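Local coordinates for protein beta-alanyl-CoA:ammonia lyase 2 (Clostridium propionicum, PDB 4MTU) that probably catalyses the reversible elimination of ammonia from beta-alanyl-CoA and binds zinc, as a six-chain assembly of hot dog fold subunits, at residues G3-M11 with Q32-Y43. Residues are numbered along the deposited sequence; the frame is centred on the assembly and turned at random. Where two conformers were deposited one is given.
Sequences GKKVVHHLM and QWGDVGTELMVY
Glu39 OE1 is gripped by two histidines: His8 NE2 donates to it at 2.8 Å, nearly along the C-O axis and from near the imidazole plane, and His9 NE2 of a second subunit also hydrogen-bonds to it. The other carboxylate oxygen, Glu39 OE2, takes a 2.6 Å bond on its anti side from Tyr43 OH, one turn further along helix 27-45. At the other nitrogen of the His8 ring, Gln32 NE2 gives a 3.0 Å, nearly straight bond to ND1; it lies in the ring plane although amide and imidazole are turned 59° apart. Arg28 NH1 hydrogen-bonds to Gln32 OE1. A flip of the imidazole would cost both its bonds, and Val36 CG2 sits over one face, 3.5 Å from the centroid of the His8 ring, a CH-pi contact. His8 CG lies anti to the carbonyl carbon (chi1 -71°), which lays the ring along the helix. Toward the start of the strand the contact turns apolar: Val6 sends CG2 to Leu40 CD2 (3.6 Å) and to the edge of Tyr43, while CG1 meets Val36 CG1 at 4.0 Å. The extended Lys4 passes the Tyr43 ring obliquely; a water accepting from Lys4 NZ donates to Tyr43 OH, and NZ also forms a salt bridge with Glu134. The helix thus packs, at 142° to strand 4-11, against the edge strand of the chain's own sheet, as the sausage in the bun of a hot dog fold. With NE2 donating and ND1 accepting, the His8 ring is fixed in orientation, and the buried Glu39 carboxylate ties helix, strand and second subunit together.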
loop_
_atom_site.group_PDB
_atom_site.type_symbol
_atom_site.label_atom_id
_atom_site.label_comp_id
_atom_site.label_asym_id
_atom_site.label_seq_id
_atom_site.Cartn_x
_atom_site.Cartn_y
_atom_site.Cartn_z
ATOM N N GLY A 3 11.689 -31.468 -7.736
ATOM C CA GLY A 3 12.167 -30.195 -8.270
ATOM C C GLY A 3 13.063 -29.490 -7.294
ATOM O O GLY A 3 13.527 -30.030 -6.272
ATOM N N LYS A 4 13.374 -28.260 -7.551
ATOM C CA LYS A 4 14.301 -27.438 -6.760
ATOM C C LYS A 4 13.504 -26.719 -5.678
ATOM O O LYS A 4 12.331 -26.456 -5.802
ATOM C CB LYS A 4 14.994 -26.392 -7.672
ATOM C CG LYS A 4 14.226 -25.185 -8.149
ATOM C CD LYS A 4 14.942 -24.303 -9.164
ATOM C CE LYS A 4 14.155 -23.133 -9.718
ATOM N NZ LYS A 4 14.840 -22.382 -10.855
ATOM N N LYS A 5 14.221 -26.318 -4.637
ATOM C CA LYS A 5 13.713 -25.427 -3.613
ATOM C C LYS A 5 13.627 -24.029 -4.202
ATOM O O LYS A 5 14.579 -23.565 -4.810
ATOM C CB LYS A 5 14.618 -25.523 -2.392
ATOM C CG LYS A 5 14.205 -24.747 -1.169
ATOM C CD LYS A 5 15.145 -25.028 0.032
ATOM C CE LYS A 5 15.165 -26.461 0.523
ATOM N NZ LYS A 5 15.883 -26.750 1.834
ATOM N N VAL A 6 12.544 -23.322 -3.986
ATOM C CA VAL A 6 12.379 -21.930 -4.360
ATOM C C VAL A 6 12.666 -21.092 -3.100
ATOM O O VAL A 6 12.214 -21.379 -2.009
ATOM C CB VAL A 6 10.995 -21.660 -4.878
ATOM C CG1 VAL A 6 10.668 -20.185 -4.945
ATOM C CG2 VAL A 6 10.862 -22.311 -6.276
ATOM N N VAL A 7 13.451 -20.029 -3.312
ATOM C CA VAL A 7 13.864 -19.122 -2.233
ATOM C C VAL A 7 13.497 -17.695 -2.607
ATOM O O VAL A 7 14.001 -17.158 -3.579
ATOM C CB VAL A 7 15.356 -19.228 -1.980
ATOM C CG1 VAL A 7 15.856 -18.218 -0.946
ATOM C CG2 VAL A 7 15.759 -20.639 -1.560
ATOM N N HIS A 8 12.545 -17.111 -1.894
ATOM C CA HIS A 8 12.298 -15.689 -1.967
ATOM C C HIS A 8 13.162 -14.998 -0.900
ATOM O O HIS A 8 13.464 -15.593 0.135
ATOM C CB HIS A 8 10.811 -15.379 -1.798
ATOM C CG HIS A 8 9.966 -15.768 -2.951
ATOM N ND1 HIS A 8 8.686 -15.281 -3.131
ATOM C CD2 HIS A 8 10.249 -16.640 -3.965
ATOM C CE1 HIS A 8 8.234 -15.813 -4.243
ATOM N NE2 HIS A 8 9.127 -16.662 -4.784
ATOM N N HIS A 9 13.505 -13.753 -1.157
ATOM C CA HIS A 9 14.389 -13.012 -0.282
ATOM C C HIS A 9 14.074 -11.560 -0.483
ATOM O O HIS A 9 14.097 -11.068 -1.614
ATOM C CB HIS A 9 15.839 -13.413 -0.615
ATOM C CG HIS A 9 16.931 -12.711 0.157
ATOM N ND1 HIS A 9 17.945 -13.382 0.772
ATOM C CD2 HIS A 9 17.188 -11.430 0.401
ATOM C CE1 HIS A 9 18.790 -12.464 1.359
ATOM N NE2 HIS A 9 18.323 -11.247 1.118
ATOM N N LEU A 10 13.908 -10.826 0.643
ATOM C CA LEU A 10 13.563 -9.416 0.559
ATOM C C LEU A 10 13.762 -8.788 1.964
ATOM O O LEU A 10 14.149 -9.469 2.888
ATOM C CB LEU A 10 12.182 -9.230 -0.081
ATOM C CG LEU A 10 11.083 -10.108 0.526
ATOM C CD1 LEU A 10 10.698 -9.728 1.929
ATOM C CD2 LEU A 10 9.809 -9.932 -0.355
ATOM N N MET A 11 13.467 -7.501 2.040
ATOM C CA MET A 11 13.576 -6.730 3.286
ATOM C C MET A 11 12.201 -6.394 3.815
ATOM O O MET A 11 11.298 -6.058 3.037
ATOM C CB MET A 11 14.350 -5.417 3.008
ATOM C CG MET A 11 14.770 -4.694 4.264
ATOM S SD MET A 11 15.525 -3.075 3.897
ATOM C CE MET A 11 14.072 -2.074 3.776
ATOM N N GLN A 32 3.979 -14.258 1.725
ATOM C CA GLN A 32 5.128 -14.632 0.921
ATOM C C GLN A 32 5.107 -16.115 0.550
ATOM O O GLN A 32 5.443 -16.456 -0.595
ATOM C CB GLN A 32 6.469 -14.272 1.618
ATOM C CG GLN A 32 7.542 -14.070 0.603
ATOM C CD GLN A 32 7.282 -12.903 -0.302
ATOM O OE1 GLN A 32 6.801 -11.846 0.159
ATOM N NE2 GLN A 32 7.563 -13.034 -1.564
ATOM N N TRP A 33 4.714 -16.977 1.474
ATOM C CA TRP A 33 4.609 -18.420 1.142
ATOM C C TRP A 33 3.575 -18.637 0.030
ATOM O O TRP A 33 3.779 -19.550 -0.786
ATOM C CB TRP A 33 4.242 -19.189 2.371
ATOM C CG TRP A 33 5.368 -19.359 3.368
ATOM C CD1 TRP A 33 6.704 -19.286 3.130
ATOM C CD2 TRP A 33 5.207 -19.676 4.756
ATOM N NE1 TRP A 33 7.418 -19.532 4.294
ATOM C CE2 TRP A 33 6.489 -19.775 5.308
ATOM C CE3 TRP A 33 4.085 -19.835 5.575
ATOM C CZ2 TRP A 33 6.712 -20.092 6.673
ATOM C CZ3 TRP A 33 4.287 -20.125 6.894
ATOM C CH2 TRP A 33 5.590 -20.244 7.445
ATOM N N GLY A 34 2.518 -17.837 -0.033
ATOM C CA GLY A 34 1.594 -17.971 -1.139
ATOM C C GLY A 34 2.301 -17.743 -2.480
ATOM O O GLY A 34 2.057 -18.469 -3.455
ATOM N N ASP A 35 3.171 -16.732 -2.530
ATOM C CA ASP A 35 3.904 -16.427 -3.767
ATOM C C ASP A 35 4.972 -17.479 -4.078
ATOM O O ASP A 35 5.209 -17.807 -5.235
ATOM C CB ASP A 35 4.497 -15.049 -3.704
ATOM C CG ASP A 35 3.526 -13.901 -3.690
ATOM O OD1 ASP A 35 2.286 -14.164 -3.851
ATOM O OD2 ASP A 35 4.020 -12.746 -3.545
ATOM N N VAL A 36 5.620 -18.038 -3.034
ATOM C CA VAL A 36 6.550 -19.145 -3.220
ATOM C C VAL A 36 5.816 -20.349 -3.811
ATOM O O VAL A 36 6.271 -20.996 -4.754
ATOM C CB VAL A 36 7.238 -19.520 -1.871
ATOM C CG1 VAL A 36 8.070 -20.771 -2.018
ATOM C CG2 VAL A 36 8.120 -18.369 -1.395
ATOM N N GLY A 37 4.668 -20.676 -3.212
ATOM C CA GLY A 37 3.851 -21.780 -3.712
ATOM C C GLY A 37 3.439 -21.549 -5.178
ATOM O O GLY A 37 3.475 -22.490 -5.989
ATOM N N THR A 38 3.040 -20.331 -5.502
ATOM C CA THR A 38 2.665 -20.026 -6.881
ATOM C C THR A 38 3.838 -20.351 -7.801
ATOM O O THR A 38 3.673 -20.958 -8.862
ATOM C CB THR A 38 2.274 -18.543 -7.006
ATOM O OG1 THR A 38 1.119 -18.293 -6.177
ATOM C CG2 THR A 38 1.920 -18.194 -8.442
ATOM N N GLU A 39 5.057 -19.910 -7.433
ATOM C CA GLU A 39 6.218 -20.127 -8.291
ATOM C C GLU A 39 6.439 -21.630 -8.505
ATOM O O GLU A 39 6.715 -22.095 -9.634
ATOM C CB GLU A 39 7.453 -19.468 -7.673
ATOM C CG GLU A 39 8.582 -19.331 -8.672
ATOM C CD GLU A 39 9.799 -18.581 -8.177
ATOM O OE1 GLU A 39 9.717 -17.823 -7.214
ATOM O OE2 GLU A 39 10.874 -18.721 -8.836
ATOM N N LEU A 40 6.339 -22.429 -7.443
ATOM C CA LEU A 40 6.459 -23.870 -7.546
ATOM C C LEU A 40 5.413 -24.477 -8.535
ATOM O O LEU A 40 5.753 -25.381 -9.287
ATOM C CB LEU A 40 6.304 -24.542 -6.189
ATOM C CG LEU A 40 7.422 -24.276 -5.165
ATOM C CD1 LEU A 40 6.991 -24.706 -3.785
ATOM C CD2 LEU A 40 8.677 -25.021 -5.562
ATOM N N MET A 41 4.207 -23.960 -8.487
ATOM C CA MET A 41 3.154 -24.475 -9.340
ATOM C C MET A 41 3.393 -24.084 -10.798
ATOM O O MET A 41 3.122 -24.896 -11.728
ATOM C CB MET A 41 1.784 -24.009 -8.828
ATOM C CG MET A 41 1.414 -24.598 -7.491
ATOM S SD MET A 41 1.382 -26.408 -7.428
ATOM C CE MET A 41 2.981 -26.784 -6.731
ATOM N N VAL A 42 3.870 -22.889 -11.034
ATOM C CA VAL A 42 4.256 -22.496 -12.381
ATOM C C VAL A 42 5.270 -23.491 -12.935
ATOM O O VAL A 42 5.184 -23.946 -14.085
ATOM C CB VAL A 42 4.814 -21.037 -12.391
ATOM C CG1 VAL A 42 5.404 -20.712 -13.772
ATOM C CG2 VAL A 42 3.707 -20.055 -11.994
ATOM N N TYR A 43 6.268 -23.807 -12.121
ATOM C CA TYR A 43 7.322 -24.708 -12.580
ATOM C C TYR A 43 6.885 -26.163 -12.778
ATOM O O TYR A 43 7.339 -26.824 -13.694
ATOM C CB TYR A 43 8.524 -24.654 -11.630
ATOM C CG TYR A 43 9.209 -23.322 -11.559
ATOM C CD1 TYR A 43 9.145 -22.372 -12.573
ATOM C CD2 TYR A 43 9.960 -22.971 -10.431
ATOM C CE1 TYR A 43 9.764 -21.153 -12.488
ATOM C CE2 TYR A 43 10.579 -21.753 -10.359
ATOM C CZ TYR A 43 10.502 -20.835 -11.365
ATOM O OH TYR A 43 11.092 -19.598 -11.275
HETATM O O HOH W 1 13.700 -19.981 -12.275
#